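Local coordinates for protein N-alpha-acetyltransferase 35, NatC auxiliary subunit (Saccharomyces cerevisiae, PDB 6YGA) that serves as the auxiliary subunit of the NatC N-terminal acetyltransferase, which acetylates the N-terminal methionine of L-A virus Gag protein, at residues Q411-Q416 and I448-K453; M442-M447 and Y473-H478; S467-V472 and L553-Q558; L562-L567 and F613-K618. One frame throughout, in Å; residues are numbered along the deposited sequence. Where two conformers were deposited one is given.

How the contacts relate
Read from the N terminus, helices 406-429, 433-456, 465-506 and 511-564 follow one another, and the first three contacts pack each helix on the next. Contact 1 closes a loop of 31 residues and contact 2 one of 25; their segments alternate along the chain, so the two cross on helix 433-456. Contact 2 also crosses contact 3, which shares helix 465-506 and spans 80 residues, almost all helical. Contact 4 lies in series after contact 3, spans 45 residues and joins the end of helix 511-564 to the loop after helix 603-613. Ile-448 on Leu-475, Met-447 on Tyr-471 and Val-556 on Phe-613 link neighbouring contacts into a chain of touching packing sites.

Contact 1 of 4, residues Q411-Q416 and I448-K453. With EDO (1,2-ethanediol), chain C.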
# COMPACT_ATOMS: atom_id res chain seq x y z
N GLN B 411 5.49 6.54 -3.43
CA GLN B 411 5.14 7.62 -2.52
C GLN B 411 6.33 8.03 -1.65
O GLN B 411 6.41 9.18 -1.23
CB GLN B 411 3.96 7.21 -1.65
CG GLN B 411 2.68 6.99 -2.45
CD GLN B 411 1.63 6.20 -1.70
OE1 GLN B 411 1.55 6.25 -0.47
NE2 GLN B 411 0.82 5.46 -2.44
N GLY B 412 7.25 7.10 -1.39
CA GLY B 412 8.42 7.45 -0.59
C GLY B 412 9.30 8.49 -1.25
O GLY B 412 10.02 9.22 -0.57
N PHE B 413 9.26 8.58 -2.58
CA PHE B 413 10.11 9.53 -3.27
C PHE B 413 9.60 10.96 -3.14
O PHE B 413 10.39 11.90 -3.28
CB PHE B 413 10.26 9.15 -4.75
CG PHE B 413 11.12 7.94 -4.97
CD1 PHE B 413 12.49 8.00 -4.78
CD2 PHE B 413 10.56 6.74 -5.38
CE1 PHE B 413 13.29 6.89 -4.99
CE2 PHE B 413 11.35 5.63 -5.59
CZ PHE B 413 12.72 5.70 -5.40
N ASN B 414 8.30 11.15 -2.89
CA ASN B 414 7.76 12.48 -2.64
C ASN B 414 8.53 13.19 -1.53
O ASN B 414 8.92 14.35 -1.67
CB ASN B 414 6.28 12.39 -2.29
CG ASN B 414 5.39 12.44 -3.51
OD1 ASN B 414 5.55 13.31 -4.37
ND2 ASN B 414 4.44 11.52 -3.60
N ARG B 415 8.78 12.49 -0.43
CA ARG B 415 9.56 13.07 0.66
C ARG B 415 11.02 13.24 0.27
O ARG B 415 11.64 14.26 0.60
CB ARG B 415 9.43 12.19 1.91
CG ARG B 415 10.52 12.40 2.95
CD ARG B 415 10.30 11.51 4.16
NE ARG B 415 11.42 11.58 5.09
CZ ARG B 415 11.56 12.53 6.02
NH1 ARG B 415 10.64 13.48 6.13
NH2 ARG B 415 12.61 12.52 6.82
N GLN B 416 11.59 12.27 -0.45
CA GLN B 416 13.03 12.29 -0.71
C GLN B 416 13.43 13.46 -1.61
O GLN B 416 14.46 14.11 -1.37
CB GLN B 416 13.48 10.98 -1.36
CG GLN B 416 13.44 9.76 -0.46
CD GLN B 416 14.00 8.53 -1.16
OE1 GLN B 416 14.92 8.63 -1.98
NE2 GLN B 416 13.44 7.37 -0.84
N ILE B 448 13.96 10.51 -11.71
CA ILE B 448 13.68 9.67 -12.87
C ILE B 448 12.91 8.42 -12.45
O ILE B 448 11.90 8.05 -13.06
CB ILE B 448 14.98 9.32 -13.60
CG1 ILE B 448 15.58 10.57 -14.26
CG2 ILE B 448 14.76 8.20 -14.60
CD1 ILE B 448 17.01 10.39 -14.73
N GLU B 449 13.38 7.76 -11.39
CA GLU B 449 12.71 6.55 -10.91
C GLU B 449 11.29 6.86 -10.45
O GLU B 449 10.36 6.08 -10.72
CB GLU B 449 13.52 5.93 -9.77
CG GLU B 449 12.88 4.71 -9.12
CD GLU B 449 13.03 3.45 -9.95
OE1 GLU B 449 13.74 3.48 -10.97
OE2 GLU B 449 12.44 2.42 -9.57
N PHE B 450 11.09 7.98 -9.77
CA PHE B 450 9.76 8.38 -9.32
C PHE B 450 8.82 8.60 -10.50
O PHE B 450 7.64 8.23 -10.44
CB PHE B 450 9.86 9.64 -8.46
CG PHE B 450 8.53 10.27 -8.15
CD1 PHE B 450 7.70 9.73 -7.17
CD2 PHE B 450 8.12 11.42 -8.80
CE1 PHE B 450 6.49 10.31 -6.87
CE2 PHE B 450 6.91 12.01 -8.51
CZ PHE B 450 6.09 11.45 -7.54
N SER B 451 9.33 9.19 -11.59
CA SER B 451 8.47 9.50 -12.73
C SER B 451 8.09 8.25 -13.50
O SER B 451 6.92 8.04 -13.84
CB SER B 451 9.16 10.51 -13.64
OG SER B 451 9.47 11.71 -12.96
N LEU B 452 9.08 7.41 -13.82
CA LEU B 452 8.79 6.20 -14.59
C LEU B 452 7.93 5.23 -13.79
O LEU B 452 7.14 4.48 -14.38
CB LEU B 452 10.10 5.52 -15.01
CG LEU B 452 11.01 6.30 -15.96
CD1 LEU B 452 12.30 5.53 -16.23
CD2 LEU B 452 10.30 6.61 -17.27
N LYS B 453 8.05 5.24 -12.46
CA LYS B 453 7.25 4.33 -11.64
C LYS B 453 5.76 4.61 -11.80
O LYS B 453 4.93 3.71 -11.62
CB LYS B 453 7.68 4.45 -10.18
CG LYS B 453 6.89 3.58 -9.22
CD LYS B 453 7.19 2.11 -9.40
CE LYS B 453 6.27 1.28 -8.53
NZ LYS B 453 6.53 -0.17 -8.69
C1 EDO C . 1.89 15.66 -4.77
O1 EDO C . 2.52 14.48 -5.27
C2 EDO C . 2.63 16.91 -5.24
O2 EDO C . 3.97 16.90 -4.72
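Phe-413 and Phe-450 pass each other side by side, pointing opposite ways, where two consecutive helices of the TPR-like region, 406-429 and 433-456, pack as an antiparallel hairpin. The short segments run 148° apart with axes 9.6 Å from each other, and the two phenylalanines sit level, their CA atoms 6.2 Å apart. Phe-413 has CG beside its backbone N, whereas Phe-450 has CG anti to its own (chi1 170°). The rings leave on different sides of the line between the helices, and CB of Phe-413 rests against CD1 of Phe-450 at 3.6 Å. The Phe-413 ring goes on to meet the aliphatic part of Glu-449, whose CG lies 3.9 Å from CZ of Phe-413. Glu-449 bends at its second torsion, which turns the carboxylate out of line with that contact; OE2 is hydrogen-bonded by the hydroxyls of Tyr-721 and Tyr-409. Farther along the same side of the Phe-450 ring, near CE1 and CZ, comes the Asn-414 amide, turned 67° from the ring plane, and Arg-410 adds a cation-pi contact to Phe-450. Asn-414 OD1 stands 3.7 Å from CZ of Phe-450 and accepts a weak 3.4 Å hydrogen bond from O1 of a bound ethanediol, probably left from the crystallisation liquor.

Contact 2 of 4, residues M442-M447 and Y473-H478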
# COMPACT_ATOMS: atom_id res chain seq x y z
N MSE B 442 21.98 11.11 -6.73
CA MSE B 442 20.89 10.41 -6.05
C MSE B 442 19.55 11.12 -6.26
O MSE B 442 18.53 10.46 -6.48
CB MSE B 442 21.19 10.28 -4.56
CG MSE B 442 22.39 9.41 -4.26
SE MSE B 442 22.04 7.54 -4.69
CE MSE B 442 20.69 7.20 -3.33
N LYS B 443 19.56 12.45 -6.18
CA LYS B 443 18.32 13.19 -6.39
C LYS B 443 17.78 13.00 -7.80
O LYS B 443 16.60 12.70 -8.00
CB LYS B 443 18.53 14.67 -6.10
CG LYS B 443 17.26 15.49 -6.15
CD LYS B 443 17.55 16.97 -6.04
CE LYS B 443 18.22 17.49 -7.29
NZ LYS B 443 18.57 18.93 -7.17
N LEU B 444 18.65 13.16 -8.81
CA LEU B 444 18.20 13.09 -10.19
C LEU B 444 17.81 11.66 -10.57
O LEU B 444 16.84 11.46 -11.32
CB LEU B 444 19.29 13.62 -11.12
CG LEU B 444 18.90 13.84 -12.58
CD1 LEU B 444 17.54 14.52 -12.67
CD2 LEU B 444 19.95 14.67 -13.29
N SER B 445 18.53 10.66 -10.06
CA SER B 445 18.13 9.27 -10.25
C SER B 445 16.79 9.00 -9.59
O SER B 445 15.97 8.23 -10.11
CB SER B 445 19.19 8.33 -9.69
OG SER B 445 20.38 8.36 -10.46
N SER B 446 16.55 9.60 -8.42
CA SER B 446 15.27 9.41 -7.75
C SER B 446 14.14 10.11 -8.50
O SER B 446 13.02 9.59 -8.57
CB SER B 446 15.34 9.92 -6.31
OG SER B 446 16.21 9.11 -5.53
N MSE B 447 14.42 11.28 -9.08
CA MSE B 447 13.43 11.99 -9.87
C MSE B 447 12.99 11.15 -11.07
O MSE B 447 11.80 11.08 -11.39
CB MSE B 447 13.97 13.34 -10.36
CG MSE B 447 14.26 14.35 -9.27
SE MSE B 447 15.22 15.93 -9.93
CE MSE B 447 13.79 16.80 -10.92
N TYR B 473 13.07 11.92 -20.44
CA TYR B 473 14.14 12.11 -21.42
C TYR B 473 14.95 13.35 -21.08
O TYR B 473 16.19 13.31 -21.07
CB TYR B 473 13.53 12.22 -22.82
CG TYR B 473 14.52 12.65 -23.88
CD1 TYR B 473 15.37 11.73 -24.47
CD2 TYR B 473 14.59 13.97 -24.30
CE1 TYR B 473 16.27 12.11 -25.45
CE2 TYR B 473 15.49 14.36 -25.27
CZ TYR B 473 16.33 13.43 -25.84
OH TYR B 473 17.22 13.81 -26.81
N TYR B 474 14.27 14.46 -20.80
CA TYR B 474 14.95 15.69 -20.38
C TYR B 474 15.79 15.46 -19.13
O TYR B 474 16.95 15.88 -19.07
CB TYR B 474 13.90 16.78 -20.16
CG TYR B 474 14.37 17.99 -19.40
CD1 TYR B 474 15.02 19.04 -20.05
CD2 TYR B 474 14.13 18.12 -18.04
CE1 TYR B 474 15.44 20.16 -19.36
CE2 TYR B 474 14.54 19.23 -17.34
CZ TYR B 474 15.20 20.25 -18.00
OH TYR B 474 15.61 21.36 -17.30
N LEU B 475 15.23 14.77 -18.13
CA LEU B 475 16.01 14.45 -16.93
C LEU B 475 17.18 13.53 -17.25
O LEU B 475 18.29 13.74 -16.75
CB LEU B 475 15.11 13.82 -15.87
CG LEU B 475 14.02 14.67 -15.22
CD1 LEU B 475 13.34 13.86 -14.12
CD2 LEU B 475 14.59 15.97 -14.66
N SER B 476 16.94 12.49 -18.06
CA SER B 476 18.00 11.56 -18.41
C SER B 476 19.12 12.24 -19.19
O SER B 476 20.29 11.85 -19.07
CB SER B 476 17.43 10.40 -19.23
OG SER B 476 16.38 9.75 -18.54
N HIS B 477 18.78 13.24 -20.01
CA HIS B 477 19.82 13.96 -20.73
C HIS B 477 20.73 14.71 -19.77
O HIS B 477 21.95 14.72 -19.94
CB HIS B 477 19.19 14.92 -21.74
CG HIS B 477 20.18 15.68 -22.57
ND1 HIS B 477 20.64 16.93 -22.21
CD2 HIS B 477 20.79 15.38 -23.74
CE1 HIS B 477 21.49 17.36 -23.12
NE2 HIS B 477 21.60 16.44 -24.06
N HIS B 478 20.15 15.33 -18.73
CA HIS B 478 20.95 16.02 -17.73
C HIS B 478 21.77 15.03 -16.90
O HIS B 478 22.91 15.33 -16.53
CB HIS B 478 20.07 16.87 -16.83
CG HIS B 478 19.66 18.18 -17.45
ND1 HIS B 478 20.31 19.36 -17.18
CD2 HIS B 478 18.67 18.48 -18.32
CE1 HIS B 478 19.74 20.34 -17.86
NE2 HIS B 478 18.75 19.83 -18.56
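Leu-475 reaches across to helix 433-456, where its CD1 meets Met-447, while its CD2 lies between Leu-444 and the Met-447 methyl. With chi1 -67° and chi2 -176°, CG lies beside the backbone N and the branches fork. CD2 of Leu-475 meets CD1 of Leu-444 at 3.8 Å, and CD1 of Leu-475 meets CB of Met-447, also at 3.8 Å. In Leu-444 CG is instead anti to N, and the side chain slants across Leu-475. Its second methyl, CD2, extends over the backbone of the opposing helix, 3.9 Å from the carbonyl O of Leu-475. Here helices 433-456 and 465-506, neighbours in the chain of the TPR-like region, lie antiparallel, the segment directions 156° and axes 10.0 Å apart. Met-447, a selenomethionine in this crystal, runs at about a right angle to Leu-475; its chain is extended at chi2 and bent at chi3, bringing CE to 3.9 Å from CD2 of Leu-475. CE of Met-447 also packs on the Tyr-471 hydroxyl. His-478 contributes its CB, 4.2 Å from CD2 of Leu-444, while its imidazole turns back along its own helix and places CD2 over one face of the Tyr-474 ring, toward the rim. Tyr-474 in turn hydrogen-bonds through OH to the carbonyl of Glu-599. On the side of helix 433-456 turned to helix 406-429, Ser-446 OG donates to the carbonyl O of Met-442.

Contact 3 of 4, residues S467-V472 and L553-Q558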
# COMPACT_ATOMS: atom_id res chain seq x y z
N SER B 467 4.08 14.08 -21.97
CA SER B 467 4.63 15.00 -20.98
C SER B 467 5.63 14.29 -20.08
O SER B 467 6.74 14.79 -19.84
CB SER B 467 3.51 15.62 -20.15
OG SER B 467 2.78 16.56 -20.92
N MSE B 468 5.27 13.11 -19.57
CA MSE B 468 6.12 12.38 -18.64
C MSE B 468 7.34 11.76 -19.34
O MSE B 468 8.46 11.87 -18.84
CB MSE B 468 5.32 11.28 -17.94
CG MSE B 468 4.19 11.81 -17.08
SE MSE B 468 4.77 13.19 -15.83
CE MSE B 468 6.20 12.22 -14.92
N PHE B 469 7.12 11.12 -20.48
CA PHE B 469 8.24 10.50 -21.18
C PHE B 469 9.24 11.53 -21.67
O PHE B 469 10.45 11.30 -21.62
CB PHE B 469 7.72 9.64 -22.34
CG PHE B 469 7.31 8.26 -21.94
CD1 PHE B 469 8.12 7.50 -21.11
CD2 PHE B 469 6.10 7.73 -22.36
CE1 PHE B 469 7.73 6.22 -20.73
CE2 PHE B 469 5.72 6.46 -21.99
CZ PHE B 469 6.53 5.70 -21.17
N TRP B 470 8.77 12.69 -22.13
CA TRP B 470 9.72 13.71 -22.56
C TRP B 470 10.41 14.36 -21.36
O TRP B 470 11.59 14.72 -21.45
CB TRP B 470 9.03 14.78 -23.40
CG TRP B 470 10.00 15.83 -23.85
CD1 TRP B 470 10.86 15.75 -24.90
CD2 TRP B 470 10.24 17.10 -23.23
NE1 TRP B 470 11.61 16.90 -24.98
CE2 TRP B 470 11.25 17.74 -23.97
CE3 TRP B 470 9.69 17.75 -22.12
CZ2 TRP B 470 11.72 19.01 -23.64
CZ3 TRP B 470 10.16 19.01 -21.79
CH2 TRP B 470 11.16 19.63 -22.55
N TYR B 471 9.70 14.51 -20.25
CA TYR B 471 10.33 15.05 -19.05
C TYR B 471 11.42 14.11 -18.54
O TYR B 471 12.47 14.57 -18.09
CB TYR B 471 9.28 15.31 -17.97
CG TYR B 471 9.86 15.84 -16.68
CD1 TYR B 471 10.50 17.07 -16.64
CD2 TYR B 471 9.76 15.11 -15.50
CE1 TYR B 471 11.04 17.56 -15.46
CE2 TYR B 471 10.29 15.59 -14.32
CZ TYR B 471 10.93 16.82 -14.30
OH TYR B 471 11.45 17.30 -13.13
N VAL B 472 11.18 12.80 -18.62
CA VAL B 472 12.20 11.85 -18.16
C VAL B 472 13.36 11.81 -19.14
O VAL B 472 14.52 11.68 -18.74
CB VAL B 472 11.57 10.46 -17.95
CG1 VAL B 472 12.64 9.44 -17.57
CG2 VAL B 472 10.52 10.54 -16.86
N LEU B 553 12.63 8.62 -25.58
CA LEU B 553 12.54 9.25 -26.89
C LEU B 553 11.68 8.42 -27.83
O LEU B 553 10.84 8.96 -28.56
CB LEU B 553 13.93 9.47 -27.47
CG LEU B 553 14.05 10.39 -28.68
CD1 LEU B 553 13.31 11.69 -28.43
CD2 LEU B 553 15.52 10.67 -28.99
N ILE B 554 11.88 7.10 -27.82
CA ILE B 554 11.07 6.22 -28.65
C ILE B 554 9.59 6.39 -28.32
O ILE B 554 8.74 6.44 -29.22
CB ILE B 554 11.53 4.76 -28.46
CG1 ILE B 554 12.86 4.54 -29.18
CG2 ILE B 554 10.46 3.78 -28.96
CD1 ILE B 554 13.54 3.25 -28.83
N GLU B 555 9.27 6.53 -27.03
CA GLU B 555 7.88 6.76 -26.64
C GLU B 555 7.39 8.12 -27.12
O GLU B 555 6.25 8.25 -27.59
CB GLU B 555 7.75 6.65 -25.12
CG GLU B 555 8.06 5.27 -24.56
CD GLU B 555 6.86 4.34 -24.57
OE1 GLU B 555 5.96 4.51 -25.43
OE2 GLU B 555 6.80 3.44 -23.72
N VAL B 556 8.24 9.15 -27.03
CA VAL B 556 7.85 10.49 -27.48
C VAL B 556 7.57 10.49 -28.98
O VAL B 556 6.57 11.05 -29.44
CB VAL B 556 8.94 11.52 -27.10
CG1 VAL B 556 8.70 12.85 -27.80
CG2 VAL B 556 8.98 11.71 -25.59
N PHE B 557 8.45 9.85 -29.77
CA PHE B 557 8.20 9.75 -31.21
C PHE B 557 6.90 9.00 -31.49
O PHE B 557 6.12 9.41 -32.37
CB PHE B 557 9.37 9.05 -31.90
CG PHE B 557 10.45 9.98 -32.35
CD1 PHE B 557 10.24 10.83 -33.44
CD2 PHE B 557 11.68 10.01 -31.71
CE1 PHE B 557 11.24 11.69 -33.86
CE2 PHE B 557 12.68 10.87 -32.14
CZ PHE B 557 12.46 11.71 -33.21
N GLN B 558 6.65 7.91 -30.77
CA GLN B 558 5.41 7.16 -30.97
C GLN B 558 4.19 8.03 -30.71
O GLN B 558 3.22 8.01 -31.47
CB GLN B 558 5.41 5.93 -30.05
CG GLN B 558 4.22 5.02 -30.25
CD GLN B 558 4.24 4.33 -31.60
OE1 GLN B 558 4.79 3.24 -31.74
NE2 GLN B 558 3.64 4.97 -32.60
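Phe-469 lies flat against the whole side chain of Glu-555, and this pair, with Val-556, buries most of the surface between helices 465-506 and 511-564. Glu-555 CG sits over the middle of the ring, 3.6 Å from its centroid and 10° off the normal, a CH-pi contact. CB of the glutamate comes 3.4 Å from CD2 of Phe-469. Beyond CG the chain bends at chi2, folding the carboxylate over the far rim of the ring, so that OE2 is 3.4 Å from CZ of Phe-469. Carboxylate and ring are nearly parallel, 17° between the planes. OE1 of the buried Glu-555 receives a hydrogen bond from the side-chain amide of Gln-725, which would limit rotation of the carboxylate. Phe-455 stacks on the Phe-469 ring as well. Val-556 fills the next place along the interface: its CG2 methyl nestles against the backbone of the facing helix, 3.6 Å from N of Trp-470, and also touches CB of Trp-470 at 3.8 Å. The indole itself swings past this methyl toward helix 603-613, where it meets the Phe-606 ring edge-to-face. CA atoms of Trp-470 and Val-556 are 6.2 Å apart, and the segment axes approach to 8.5 Å, their directions 144° apart. The pair forms a long antiparallel helical hairpin within the region assigned to the TPR-like NAA35 family.

Contact 4 of 4, residues L562-L567 and F613-K618; sequences LKSFGL and FVIEEK
A Schellman motif ends helix 511-564, and the last turn before it meets the loop that links helix 603-613 to helix 619-653. Ser-564 carries the contact. Its OG, placed beside its own backbone N (chi1 -61°), accepts a hydrogen bond from the backbone N of Ile-615 at 2.9 Å, with an N-H...O angle of 162°. The same hydroxyl is hydrogen-bonded to the carbonyl of Ala-560 one turn back in the helix, so two bonds grip it and fix its rotation. Around the oxygen gather apolar groups of the loop: CB of Ile-615 at 3.6 Å from Ser-564 OG, and CG1 of Val-614 at 3.7 Å from that oxygen. Val-614 is the first residue to leave helical geometry after helix 603-613. While its CG1 attends the serine, its CG2 packs 3.8 Å from CD of Lys-563. The lysine chain is fully extended and passes Val-614 at about a right angle; its NZ forms a long, weak ion pair with Asp-569. The side chains of Ser-564 and Ile-615 also rest on Phe-622 of helix 619-653. In the cap itself, Gly-566 has positive phi (78°) and bonds its N to O of Lys-563, while Leu-567 N reaches O of Leu-562. The arrangement is that of a Schellman-capped helix C terminus held to an interhelical loop within the largely helical TPR-like region.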
# COMPACT_ATOMS: atom_id res chain seq x y z
N LEU B 562 1.17 9.33 -33.35
CA LEU B 562 -0.26 9.20 -33.08
C LEU B 562 -0.97 10.54 -33.19
O LEU B 562 -2.06 10.64 -33.77
CB LEU B 562 -0.49 8.57 -31.71
CG LEU B 562 -0.05 7.11 -31.58
CD1 LEU B 562 -0.07 6.66 -30.13
CD2 LEU B 562 -0.93 6.22 -32.43
N LYS B 563 -0.37 11.60 -32.64
CA LYS B 563 -1.00 12.91 -32.74
C LYS B 563 -0.98 13.44 -34.17
O LYS B 563 -1.92 14.13 -34.59
CB LYS B 563 -0.33 13.91 -31.79
CG LYS B 563 -0.92 15.30 -31.92
CD LYS B 563 -0.43 16.28 -30.87
CE LYS B 563 -1.13 17.62 -31.05
NZ LYS B 563 -0.58 18.68 -30.18
N SER B 564 0.06 13.12 -34.94
CA SER B 564 0.10 13.55 -36.33
C SER B 564 -1.08 13.00 -37.13
O SER B 564 -1.56 13.66 -38.06
CB SER B 564 1.41 13.12 -36.99
OG SER B 564 2.53 13.71 -36.35
N PHE B 565 -1.56 11.81 -36.78
CA PHE B 565 -2.74 11.24 -37.42
C PHE B 565 -4.04 11.69 -36.77
O PHE B 565 -5.11 11.24 -37.19
CB PHE B 565 -2.66 9.71 -37.41
CG PHE B 565 -1.72 9.14 -38.44
CD1 PHE B 565 -2.16 8.88 -39.73
CD2 PHE B 565 -0.41 8.85 -38.11
CE1 PHE B 565 -1.31 8.34 -40.67
CE2 PHE B 565 0.45 8.31 -39.05
CZ PHE B 565 0.00 8.06 -40.34
N GLY B 566 -3.96 12.55 -35.75
CA GLY B 566 -5.13 13.05 -35.05
C GLY B 566 -5.75 12.10 -34.05
O GLY B 566 -6.91 12.30 -33.67
N LEU B 567 -5.02 11.08 -33.59
CA LEU B 567 -5.62 10.08 -32.72
C LEU B 567 -5.48 10.40 -31.24
O LEU B 567 -6.24 9.86 -30.43
CB LEU B 567 -5.00 8.71 -32.98
CG LEU B 567 -5.25 8.17 -34.39
CD1 LEU B 567 -4.74 6.76 -34.49
CD2 LEU B 567 -6.73 8.23 -34.72
N PHE B 613 8.01 17.84 -32.85
CA PHE B 613 7.91 16.41 -33.12
C PHE B 613 6.75 16.09 -34.06
O PHE B 613 6.87 15.21 -34.91
CB PHE B 613 7.75 15.63 -31.81
CG PHE B 613 9.03 15.35 -31.10
CD1 PHE B 613 9.84 14.30 -31.50
CD2 PHE B 613 9.42 16.11 -30.01
CE1 PHE B 613 11.02 14.02 -30.84
CE2 PHE B 613 10.60 15.84 -29.34
CZ PHE B 613 11.40 14.80 -29.75
N VAL B 614 5.62 16.79 -33.90
CA VAL B 614 4.42 16.47 -34.65
C VAL B 614 4.59 16.85 -36.12
O VAL B 614 5.12 17.92 -36.45
CB VAL B 614 3.20 17.17 -34.03
CG1 VAL B 614 1.99 17.08 -34.95
CG2 VAL B 614 2.88 16.56 -32.67
N ILE B 615 4.14 15.97 -37.01
CA ILE B 615 4.21 16.20 -38.45
C ILE B 615 2.92 16.91 -38.87
O ILE B 615 1.85 16.29 -38.90
CB ILE B 615 4.40 14.89 -39.22
CG1 ILE B 615 5.51 14.06 -38.58
CG2 ILE B 615 4.73 15.17 -40.67
CD1 ILE B 615 5.57 12.64 -39.09
N GLU B 616 3.02 18.20 -39.19
CA GLU B 616 1.86 18.95 -39.63
C GLU B 616 1.73 18.99 -41.15
O GLU B 616 0.73 19.52 -41.66
CB GLU B 616 1.92 20.39 -39.09
CG GLU B 616 0.57 20.92 -38.62
CD GLU B 616 0.05 20.21 -37.38
OE1 GLU B 616 0.67 20.35 -36.31
OE2 GLU B 616 -0.97 19.50 -37.49
N GLU B 617 2.70 18.44 -41.87
CA GLU B 617 2.62 18.39 -43.32
C GLU B 617 1.57 17.38 -43.77
O GLU B 617 0.99 16.64 -42.97
CB GLU B 617 3.99 18.05 -43.92
CG GLU B 617 5.01 19.18 -43.88
CD GLU B 617 5.57 19.44 -42.49
OE1 GLU B 617 5.41 18.58 -41.60
OE2 GLU B 617 6.17 20.52 -42.28
N LYS B 618 1.33 17.35 -45.08
CA LYS B 618 0.30 16.49 -45.63
C LYS B 618 0.82 15.83 -46.90
O LYS B 618 1.76 16.31 -47.54
CB LYS B 618 -0.98 17.27 -45.93
CG LYS B 618 -1.64 17.89 -44.70
CD LYS B 618 -2.80 18.79 -45.09
CE LYS B 618 -3.39 19.48 -43.87
NZ LYS B 618 -3.87 18.51 -42.85